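PDB 3T6C: D-galactonate dehydratase family member RspA from Pantoea ananatis, which dehydrates D-gluconate to 2-dehydro-3-deoxy-D-gluconate with low activity in vitro, using one magnesium ion per subunit. Local coordinates for residues L229-R234 and E264-F269; L244-E249 and L271-A276; M259-E264 and R287-T292. All blocks are in the same frame, centred on the assembly; numbering follows the deposited sequence. Where two conformers were deposited one is given.

In the fold
All three contacts lie in the barrel domain of this enolase-superfamily enzyme, and along the chain each crosses the other two, their segments alternating. From the N terminus, helix 219-237 comes first; contact 1 closes the loop from it to the turn 264-269 that leads into strand 270-272. Strand 242-246 follows inside that loop, and contact 2 pairs it with strand 270-272 in a beta-alpha-beta unit around helix 253-262. Contact 3 then joins the end of that helix to the turn after helix 283-289. Contacts 1 and 3 share E264, while L271 of contact 2 packs on A260 and T292 of contact 3, and F230 of contact 1 packs on H245.

Contact 1. Residues L229-R234 and E264-F269; sequences LFDHLR and EPYQLF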
loop_
_atom_site.group_PDB
_atom_site.type_symbol
_atom_site.label_atom_id
_atom_site.label_comp_id
_atom_site.label_asym_id
_atom_site.label_seq_id
_atom_site.Cartn_x
_atom_site.Cartn_y
_atom_site.Cartn_z
ATOM N N LEU A 229 5.672 36.050 -13.187
ATOM C CA LEU A 229 5.222 37.062 -12.219
ATOM C C LEU A 229 6.033 36.979 -10.935
ATOM O O LEU A 229 6.519 37.991 -10.419
ATOM C CB LEU A 229 3.710 36.907 -11.925
ATOM C CG LEU A 229 3.176 37.810 -10.806
ATOM C CD1 LEU A 229 3.211 39.337 -11.143
ATOM C CD2 LEU A 229 1.776 37.334 -10.502
ATOM N N PHE A 230 6.180 35.776 -10.383
ATOM C CA PHE A 230 6.895 35.626 -9.129
ATOM C C PHE A 230 8.384 35.842 -9.218
ATOM O O PHE A 230 8.981 36.369 -8.271
ATOM C CB PHE A 230 6.472 34.367 -8.345
ATOM C CG PHE A 230 5.100 34.522 -7.762
ATOM C CD1 PHE A 230 4.950 35.135 -6.541
ATOM C CD2 PHE A 230 3.967 34.160 -8.484
ATOM C CE1 PHE A 230 3.700 35.401 -6.034
ATOM C CE2 PHE A 230 2.695 34.396 -7.970
ATOM C CZ PHE A 230 2.567 35.013 -6.728
ATOM N N ASP A 231 8.963 35.529 -10.378
ATOM C CA ASP A 231 10.379 35.909 -10.591
ATOM C C ASP A 231 10.539 37.431 -10.506
ATOM O O ASP A 231 11.474 37.940 -9.840
ATOM C CB ASP A 231 10.805 35.393 -11.958
ATOM C CG ASP A 231 12.295 35.540 -12.212
ATOM O OD1 ASP A 231 13.100 34.884 -11.539
ATOM O OD2 ASP A 231 12.657 36.315 -13.094
ATOM N N HIS A 232 9.623 38.168 -11.135
ATOM C CA HIS A 232 9.719 39.627 -11.155
ATOM C C HIS A 232 9.520 40.139 -9.748
ATOM O O HIS A 232 10.266 41.023 -9.297
ATOM C CB HIS A 232 8.630 40.208 -12.064
ATOM C CG HIS A 232 8.538 41.697 -11.976
ATOM N ND1 HIS A 232 9.413 42.517 -12.651
ATOM C CD2 HIS A 232 7.693 42.516 -11.294
ATOM C CE1 HIS A 232 9.106 43.783 -12.410
ATOM N NE2 HIS A 232 8.080 43.810 -11.580
ATOM N N LEU A 233 8.531 39.609 -9.035
ATOM C CA LEU A 233 8.250 40.104 -7.683
ATOM C C LEU A 233 9.405 39.838 -6.740
ATOM O O LEU A 233 9.738 40.682 -5.951
ATOM C CB LEU A 233 6.954 39.495 -7.131
ATOM C CG LEU A 233 5.680 39.926 -7.876
ATOM C CD1 LEU A 233 4.523 39.089 -7.332
ATOM C CD2 LEU A 233 5.384 41.444 -7.730
ATOM N N ARG A 234 10.036 38.666 -6.830
ATOM C CA ARG A 234 11.186 38.399 -5.973
ATOM C C ARG A 234 12.362 39.299 -6.336
ATOM O O ARG A 234 13.085 39.761 -5.456
ATOM C CB ARG A 234 11.581 36.926 -6.031
ATOM C CG ARG A 234 10.572 36.026 -5.320
ATOM C CD ARG A 234 10.508 36.431 -3.815
ATOM N NE ARG A 234 9.760 35.465 -3.009
ATOM C CZ ARG A 234 9.173 35.708 -1.846
ATOM N NH1 ARG A 234 9.246 36.909 -1.255
ATOM N NH2 ARG A 234 8.554 34.718 -1.232
ATOM N N GLU A 264 8.787 26.767 -6.941
ATOM C CA GLU A 264 9.685 26.445 -5.819
ATOM C C GLU A 264 10.818 27.474 -5.623
ATOM O O GLU A 264 11.059 27.856 -4.496
ATOM C CB GLU A 264 10.257 25.021 -6.024
ATOM C CG GLU A 264 9.240 23.989 -5.620
ATOM C CD GLU A 264 9.645 22.563 -5.882
ATOM O OE1 GLU A 264 10.864 22.277 -6.086
ATOM O OE2 GLU A 264 8.749 21.693 -5.858
ATOM N N PRO A 265 11.467 27.972 -6.706
ATOM C CA PRO A 265 12.569 28.927 -6.452
ATOM C C PRO A 265 12.082 30.236 -5.807
ATOM O O PRO A 265 12.937 30.998 -5.346
ATOM C CB PRO A 265 13.069 29.284 -7.855
ATOM C CG PRO A 265 12.569 28.173 -8.760
ATOM C CD PRO A 265 11.332 27.610 -8.125
ATOM N N TYR A 266 10.793 30.535 -5.865
ATOM C CA TYR A 266 10.280 31.814 -5.357
ATOM C C TYR A 266 9.719 31.679 -3.943
ATOM O O TYR A 266 9.387 32.676 -3.328
ATOM C CB TYR A 266 9.226 32.393 -6.340
ATOM C CG TYR A 266 9.800 32.331 -7.739
ATOM C CD1 TYR A 266 10.987 33.022 -8.059
ATOM C CD2 TYR A 266 9.221 31.527 -8.692
ATOM C CE1 TYR A 266 11.541 32.921 -9.356
ATOM C CE2 TYR A 266 9.772 31.440 -9.976
ATOM C CZ TYR A 266 10.933 32.115 -10.277
ATOM O OH TYR A 266 11.436 31.994 -11.552
ATOM N N GLN A 267 9.706 30.458 -3.406
ATOM C CA GLN A 267 9.393 30.194 -1.990
ATOM C C GLN A 267 8.104 30.894 -1.551
ATOM O O GLN A 267 8.075 31.731 -0.642
ATOM C CB GLN A 267 10.573 30.539 -1.085
ATOM C CG GLN A 267 11.732 29.565 -1.301
ATOM C CD GLN A 267 12.951 30.016 -0.552
ATOM O OE1 GLN A 267 13.109 29.700 0.628
ATOM N NE2 GLN A 267 13.790 30.804 -1.209
ATOM N N LEU A 268 6.996 30.489 -2.169
ATOM C CA LEU A 268 5.709 31.047 -1.789
ATOM C C LEU A 268 5.306 30.545 -0.410
ATOM O O LEU A 268 5.603 29.392 -0.032
ATOM C CB LEU A 268 4.620 30.642 -2.793
ATOM C CG LEU A 268 4.520 31.619 -3.989
ATOM C CD1 LEU A 268 5.799 31.695 -4.812
ATOM C CD2 LEU A 268 3.376 31.170 -4.857
ATOM N N PHE A 269 4.574 31.386 0.323
ATOM C CA PHE A 269 4.037 30.976 1.608
ATOM C C PHE A 269 3.024 29.841 1.373
ATOM O O PHE A 269 3.021 28.836 2.111
ATOM C CB PHE A 269 3.405 32.192 2.331
ATOM C CG PHE A 269 2.851 31.867 3.678
ATOM C CD1 PHE A 269 3.683 31.847 4.780
ATOM C CD2 PHE A 269 1.478 31.684 3.853
ATOM C CE1 PHE A 269 3.193 31.566 6.065
ATOM C CE2 PHE A 269 0.985 31.379 5.157
ATOM C CZ PHE A 269 1.852 31.319 6.233
HETATM O O HOH W 1 6.829 33.626 0.796
#
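With CG beside its own backbone N (chi1 -71°) and a bend at chi2 (-61°), R234 carries its guanidinium out from helix 219-237 to the carbonyl of Y266; Y266, with chi1 -48°, lays its ring against the backbone of the same helix. The grip of R234 is side-on and converges on one atom: NE reaches Y266 O at 2.8 Å and NH2 reaches the same oxygen at 3.0 Å, both close to the guanidinium plane. A weak bond from R234 NH2 to Q267 O, 3.1 Å, extends this hold to the next carbonyl, and a water that accepts from NH2 and donates to Q267 O bridges the same pair. The Y266 ring puts one face over the helix backbone, with D231 N above its centre, and P265 CB covers the opposite face. Its hydroxyl makes a weak bond to D231 OD1 at 3.3 Å. Deeper in, F230 CB meets Y266 CB at 3.9 Å, and L268 sets CD2 over one face of the F230 ring while CD1 touches F230 CD1. R234 NH1 is bound to V241 O and G238 O, beyond the helix end. One buried arginine thus satisfies carbonyls of two connections of the barrel, fixing the turn before strand 270-272 against helix 219-237 through backbone oxygens, while the polar link from Y266 OH to D231 is weak.

Contact 2. Residues L244-E249 and L271-A276; sequences LHDAHE and LEDPVA. With MG (magnesium ion), chain C; GCO (D-gluconic acid), chain D.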
loop_
_atom_site.group_PDB
_atom_site.type_symbol
_atom_site.label_atom_id
_atom_site.label_comp_id
_atom_site.label_asym_id
_atom_site.label_seq_id
_atom_site.Cartn_x
_atom_site.Cartn_y
_atom_site.Cartn_z
ATOM N N LEU A 244 1.867 34.886 -1.689
ATOM C CA LEU A 244 0.875 33.796 -1.832
ATOM C C LEU A 244 0.264 33.884 -3.222
ATOM O O LEU A 244 0.266 34.948 -3.839
ATOM C CB LEU A 244 -0.263 33.970 -0.799
ATOM C CG LEU A 244 0.077 33.790 0.681
ATOM C CD1 LEU A 244 0.969 34.922 1.282
ATOM C CD2 LEU A 244 -1.187 33.648 1.452
ATOM N N HIS A 245 -0.232 32.754 -3.746
ATOM C CA HIS A 245 -0.933 32.787 -5.033
ATOM C C HIS A 245 -2.100 31.807 -4.981
ATOM O O HIS A 245 -1.964 30.720 -4.404
ATOM C CB HIS A 245 -0.003 32.442 -6.233
ATOM C CG HIS A 245 -0.710 32.543 -7.554
ATOM N ND1 HIS A 245 -1.124 33.755 -8.090
ATOM C CD2 HIS A 245 -1.169 31.577 -8.387
ATOM C CE1 HIS A 245 -1.773 33.515 -9.229
ATOM N NE2 HIS A 245 -1.821 32.210 -9.424
ATOM N N ASP A 246 -3.225 32.192 -5.587
ATOM C CA ASP A 246 -4.419 31.336 -5.615
ATOM C C ASP A 246 -4.684 30.868 -7.048
ATOM O O ASP A 246 -5.060 31.696 -7.935
ATOM C CB ASP A 246 -5.609 32.179 -5.090
ATOM C CG ASP A 246 -6.881 31.360 -4.834
ATOM O OD1 ASP A 246 -6.992 30.185 -5.258
ATOM O OD2 ASP A 246 -7.800 31.916 -4.167
ATOM N N ALA A 247 -4.485 29.569 -7.303
ATOM C CA ALA A 247 -4.750 29.025 -8.652
ATOM C C ALA A 247 -6.246 28.860 -8.888
ATOM O O ALA A 247 -6.660 28.768 -10.026
ATOM C CB ALA A 247 -4.064 27.702 -8.786
ATOM N N HIS A 248 -7.035 28.800 -7.805
ATOM C CA HIS A 248 -8.518 28.850 -7.891
ATOM C C HIS A 248 -9.098 27.845 -8.872
ATOM O O HIS A 248 -9.975 28.163 -9.681
ATOM C CB HIS A 248 -8.979 30.268 -8.239
ATOM C CG HIS A 248 -10.318 30.646 -7.659
ATOM N ND1 HIS A 248 -11.514 30.192 -8.178
ATOM C CD2 HIS A 248 -10.642 31.479 -6.641
ATOM C CE1 HIS A 248 -12.523 30.722 -7.499
ATOM N NE2 HIS A 248 -12.021 31.506 -6.555
ATOM N N GLU A 249 -8.547 26.623 -8.806
ATOM C CA GLU A 249 -8.979 25.443 -9.614
ATOM C C GLU A 249 -9.041 25.710 -11.140
ATOM O O GLU A 249 -9.764 25.001 -11.836
ATOM C CB GLU A 249 -10.328 24.832 -9.108
ATOM C CG GLU A 249 -11.580 25.785 -9.162
ATOM C CD GLU A 249 -12.913 25.156 -8.669
ATOM O OE1 GLU A 249 -12.904 23.985 -8.227
ATOM O OE2 GLU A 249 -13.968 25.851 -8.786
ATOM N N LEU A 271 0.652 28.034 -2.264
ATOM C CA LEU A 271 -0.118 28.005 -3.535
ATOM C C LEU A 271 -1.477 27.417 -3.183
ATOM O O LEU A 271 -1.547 26.280 -2.637
ATOM C CB LEU A 271 0.596 27.129 -4.562
ATOM C CG LEU A 271 -0.174 26.902 -5.861
ATOM C CD1 LEU A 271 -0.375 28.273 -6.602
ATOM C CD2 LEU A 271 0.590 25.895 -6.713
ATOM N N GLU A 272 -2.530 28.172 -3.479
ATOM C CA GLU A 272 -3.871 27.810 -2.998
ATOM C C GLU A 272 -4.721 27.188 -4.133
ATOM O O GLU A 272 -4.641 27.586 -5.329
ATOM C CB GLU A 272 -4.552 29.063 -2.439
ATOM C CG GLU A 272 -6.004 28.919 -1.989
ATOM C CD GLU A 272 -6.579 30.279 -1.692
ATOM O OE1 GLU A 272 -5.775 31.244 -1.491
ATOM O OE2 GLU A 272 -7.826 30.369 -1.572
ATOM N N ASP A 273 -5.506 26.193 -3.774
ATOM C CA ASP A 273 -6.488 25.517 -4.639
ATOM C C ASP A 273 -5.912 25.113 -5.993
ATOM O O ASP A 273 -6.457 25.436 -7.056
ATOM C CB ASP A 273 -7.761 26.360 -4.804
ATOM C CG ASP A 273 -8.605 26.434 -3.493
ATOM O OD1 ASP A 273 -8.170 25.904 -2.449
ATOM O OD2 ASP A 273 -9.723 27.042 -3.501
ATOM N N PRO A 274 -4.808 24.368 -5.958
ATOM C CA PRO A 274 -4.277 23.891 -7.246
ATOM C C PRO A 274 -5.253 22.901 -7.927
ATOM O O PRO A 274 -5.141 22.721 -9.164
ATOM C CB PRO A 274 -3.003 23.136 -6.807
ATOM C CG PRO A 274 -3.334 22.645 -5.361
ATOM C CD PRO A 274 -3.974 23.938 -4.816
ATOM N N VAL A 275 -6.171 22.280 -7.167
ATOM C CA VAL A 275 -7.170 21.377 -7.752
ATOM C C VAL A 275 -8.563 21.726 -7.191
ATOM O O VAL A 275 -8.704 22.293 -6.096
ATOM C CB VAL A 275 -6.900 19.863 -7.536
ATOM C CG1 VAL A 275 -5.524 19.473 -8.127
ATOM C CG2 VAL A 275 -6.961 19.505 -6.055
ATOM N N ALA A 276 -9.576 21.346 -7.958
ATOM C CA ALA A 276 -10.969 21.381 -7.525
ATOM C C ALA A 276 -11.177 20.306 -6.446
ATOM O O ALA A 276 -10.446 19.317 -6.408
ATOM C CB ALA A 276 -11.807 21.005 -8.743
HETATM MG MG MG C . -9.195 31.193 -2.858
HETATM C C1 GCO D . -10.422 33.624 -1.800
HETATM C C2 GCO D . -11.501 33.033 -2.627
HETATM C C3 GCO D . -12.607 33.996 -3.014
HETATM C C4 GCO D . -13.785 33.250 -3.607
HETATM C C5 GCO D . -15.075 33.910 -3.184
HETATM C C6 GCO D . -16.314 33.212 -3.716
HETATM O O1A GCO D . -10.613 34.641 -1.070
HETATM O O1B GCO D . -9.319 32.992 -1.718
HETATM O O2 GCO D . -10.925 32.250 -3.639
HETATM O O3 GCO D . -12.047 34.887 -3.906
HETATM O O4 GCO D . -13.649 33.279 -5.016
HETATM O O5 GCO D . -15.122 33.931 -1.806
HETATM O O6 GCO D . -17.536 33.792 -3.302
HETATM O O HOH W 2 -9.358 29.620 -4.233
#
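The magnesium ion is gripped by D246 OD2 and E272 OE2, each at 2.0 Å, from neighbouring parallel strands, by gluconate O1B and O2, and by a water. E298 completes the octahedral site expected for the enolase superfamily. D246 and E272 lie on the same sheet face; their carboxylate planes are 23° apart and stacked, and OD2 and OE2 come within 3.0 Å of each other because they share the metal. In both residues CG stands opposite the backbone N (chi1 -170° in D246), and the extended chain of E272 spans the added length to the ion. E272 OE2 also accepts from R319. The metal-bound water donates to D246 OD1 and to D273 OD2, so D273 enters the site as a second-shell residue. Backbone bonds set the strands: E272 N to H245 O at 2.8 Å, then A247 N to E272 O. Past the strand ends E249 N bonds to D273 O at 3.0 Å, keeping the two loops together. From the first of them H248, probably a proton donor/acceptor in catalysis, brings NE2 to gluconate O4 at 2.9 Å, with Y181 stacked on its ring. On the other face of the sheet the H245 ring turns its edge to L271 CD1. E249 OE1, close to A276 CB, is salt-bridged to R105 of another subunit. Magnesium and R319 probably offset the negative charge of the clustered carboxylates, while the ion, held by carboxylate O1B and hydroxyl O2 of gluconate, would probably polarise that end.

Contact 3. Residues M259-E264 and R287-T292; sequences MAKALE and RQQSST
Residues 259-264, on helix 253-262 and what follows it, run beside the turn that follows helix 283-289, with CA atoms nearest at K261 and S290 (5.1 Å) and at E264 and T292 (5.5 Å). Both belong to the outer layer of the beta/alpha barrel, at the entry to strand 294-296, where S290 forms an ST turn by accepting from T292 N. E264 supplies the central acceptor at the end of its extended chain: OE2 accepts from S290 OG at 2.8 Å through its anti lone pair and from S291 N at 2.9 Å, which comes from above the carboxylate plane. S290 OG can therefore donate to the carboxylate while accepting from T292 N, a chain of bonds that holds the turn in shape. T292 OG1 donates to A260 O at 2.7 Å, tilted 26° from the carbonyl plane. The chi1 of T292, -71°, places OG1 beside its own backbone N and CG2 opposite that nitrogen, where CG2 packs on L271. A water donates both to T292 OG1 and to L263 O, linking the two segments again. K261, bent at chi3, sets CG 3.9 Å from S290 CB and crosses Q289 obliquely. This edge meets other copies of the protein: K261 NZ also bonds to S291 OG of a neighbouring subunit, and Q289 NE2 to R287 O and S290 O of that subunit. Within the chain, K261 NZ donates to Q289 OE1 at 2.8 Å, the nitrogen tilted a little from the amide plane.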
loop_
_atom_site.group_PDB
_atom_site.type_symbol
_atom_site.label_atom_id
_atom_site.label_comp_id
_atom_site.label_asym_id
_atom_site.label_seq_id
_atom_site.Cartn_x
_atom_site.Cartn_y
_atom_site.Cartn_z
ATOM N N MET A 259 3.123 23.838 -12.187
ATOM C CA MET A 259 3.160 25.177 -11.625
ATOM C C MET A 259 3.731 25.115 -10.200
ATOM O O MET A 259 4.585 25.959 -9.845
ATOM C CB MET A 259 1.739 25.803 -11.596
ATOM C CG MET A 259 1.723 27.169 -10.792
ATOM S SD MET A 259 0.043 27.883 -10.643
ATOM C CE MET A 259 0.101 28.424 -12.295
ATOM N N ALA A 260 3.253 24.186 -9.351
ATOM C CA ALA A 260 3.811 24.091 -7.986
ATOM C C ALA A 260 5.363 23.922 -8.047
ATOM O O ALA A 260 6.132 24.586 -7.303
ATOM C CB ALA A 260 3.157 22.904 -7.244
ATOM N N LYS A 261 5.838 23.057 -8.927
ATOM C CA LYS A 261 7.289 22.854 -9.038
ATOM C C LYS A 261 8.005 24.097 -9.541
ATOM O O LYS A 261 9.116 24.445 -9.070
ATOM C CB LYS A 261 7.545 21.664 -9.979
ATOM C CG LYS A 261 7.042 20.360 -9.357
ATOM C CD LYS A 261 6.979 19.215 -10.365
ATOM C CE LYS A 261 8.351 18.733 -10.783
ATOM N NZ LYS A 261 8.273 17.616 -11.816
ATOM N N ALA A 262 7.422 24.743 -10.555
ATOM C CA ALA A 262 8.018 25.952 -11.151
ATOM C C ALA A 262 8.086 27.108 -10.214
ATOM O O ALA A 262 8.918 28.002 -10.394
ATOM C CB ALA A 262 7.238 26.353 -12.413
ATOM N N LEU A 263 7.231 27.086 -9.200
ATOM C CA LEU A 263 7.243 28.174 -8.195
ATOM C C LEU A 263 8.227 27.953 -7.049
ATOM O O LEU A 263 8.421 28.849 -6.245
ATOM C CB LEU A 263 5.816 28.314 -7.640
ATOM C CG LEU A 263 4.846 28.964 -8.643
ATOM C CD1 LEU A 263 3.414 28.895 -8.138
ATOM C CD2 LEU A 263 5.216 30.446 -8.880
ATOM N N GLU A 264 8.787 26.767 -6.941
ATOM C CA GLU A 264 9.685 26.445 -5.819
ATOM C C GLU A 264 10.818 27.474 -5.623
ATOM O O GLU A 264 11.059 27.856 -4.496
ATOM C CB GLU A 264 10.257 25.021 -6.024
ATOM C CG GLU A 264 9.240 23.989 -5.620
ATOM C CD GLU A 264 9.645 22.563 -5.882
ATOM O OE1 GLU A 264 10.864 22.277 -6.086
ATOM O OE2 GLU A 264 8.749 21.693 -5.858
ATOM N N ARG A 287 2.198 15.842 -4.310
ATOM C CA ARG A 287 3.036 15.856 -3.099
ATOM C C ARG A 287 4.208 14.887 -3.173
ATOM O O ARG A 287 5.066 14.918 -2.313
ATOM C CB ARG A 287 2.148 15.594 -1.878
ATOM C CG ARG A 287 1.080 16.668 -1.723
ATOM C CD ARG A 287 1.658 17.991 -1.222
ATOM N NE ARG A 287 1.775 17.985 0.227
ATOM C CZ ARG A 287 2.054 19.064 0.952
ATOM N NH1 ARG A 287 2.395 20.200 0.361
ATOM N NH2 ARG A 287 1.940 19.011 2.290
ATOM N N GLN A 288 4.271 14.044 -4.193
ATOM C CA GLN A 288 5.485 13.233 -4.393
ATOM C C GLN A 288 6.539 13.992 -5.158
ATOM O O GLN A 288 7.674 13.513 -5.285
ATOM C CB GLN A 288 5.144 11.925 -5.118
ATOM C CG GLN A 288 4.190 11.078 -4.303
ATOM C CD GLN A 288 3.824 9.773 -4.988
ATOM O OE1 GLN A 288 2.656 9.537 -5.357
ATOM N NE2 GLN A 288 4.811 8.928 -5.178
ATOM N N GLN A 289 6.159 15.155 -5.703
ATOM C CA GLN A 289 7.021 15.971 -6.601
ATOM C C GLN A 289 7.437 17.316 -6.052
ATOM O O GLN A 289 8.555 17.771 -6.355
ATOM C CB GLN A 289 6.463 16.078 -8.017
ATOM C CG GLN A 289 6.322 14.707 -8.660
ATOM C CD GLN A 289 6.042 14.815 -10.148
ATOM O OE1 GLN A 289 6.468 15.781 -10.818
ATOM N NE2 GLN A 289 5.342 13.813 -10.686
ATOM N N SER A 290 6.490 18.074 -5.502
ATOM C CA SER A 290 6.717 19.502 -5.178
ATOM C C SER A 290 6.831 19.779 -3.689
ATOM O O SER A 290 6.144 19.151 -2.871
ATOM C CB SER A 290 5.576 20.353 -5.714
ATOM O OG SER A 290 5.925 21.725 -5.498
ATOM N N SER A 291 7.726 20.711 -3.339
ATOM C CA SER A 291 7.862 21.242 -1.974
ATOM C C SER A 291 7.228 22.642 -1.782
ATOM O O SER A 291 7.450 23.266 -0.742
ATOM C CB SER A 291 9.324 21.169 -1.549
ATOM O OG SER A 291 10.111 21.807 -2.547
ATOM N N THR A 292 6.515 23.173 -2.787
ATOM C CA THR A 292 5.786 24.432 -2.570
ATOM C C THR A 292 4.624 24.159 -1.601
ATOM O O THR A 292 3.875 23.205 -1.786
ATOM C CB THR A 292 5.232 24.916 -3.910
ATOM O OG1 THR A 292 6.343 25.385 -4.730
ATOM C CG2 THR A 292 4.140 26.003 -3.745
HETATM O O HOH W 3 7.171 28.076 -3.781
HETATM O O HOH W 4 10.613 19.685 -7.265
#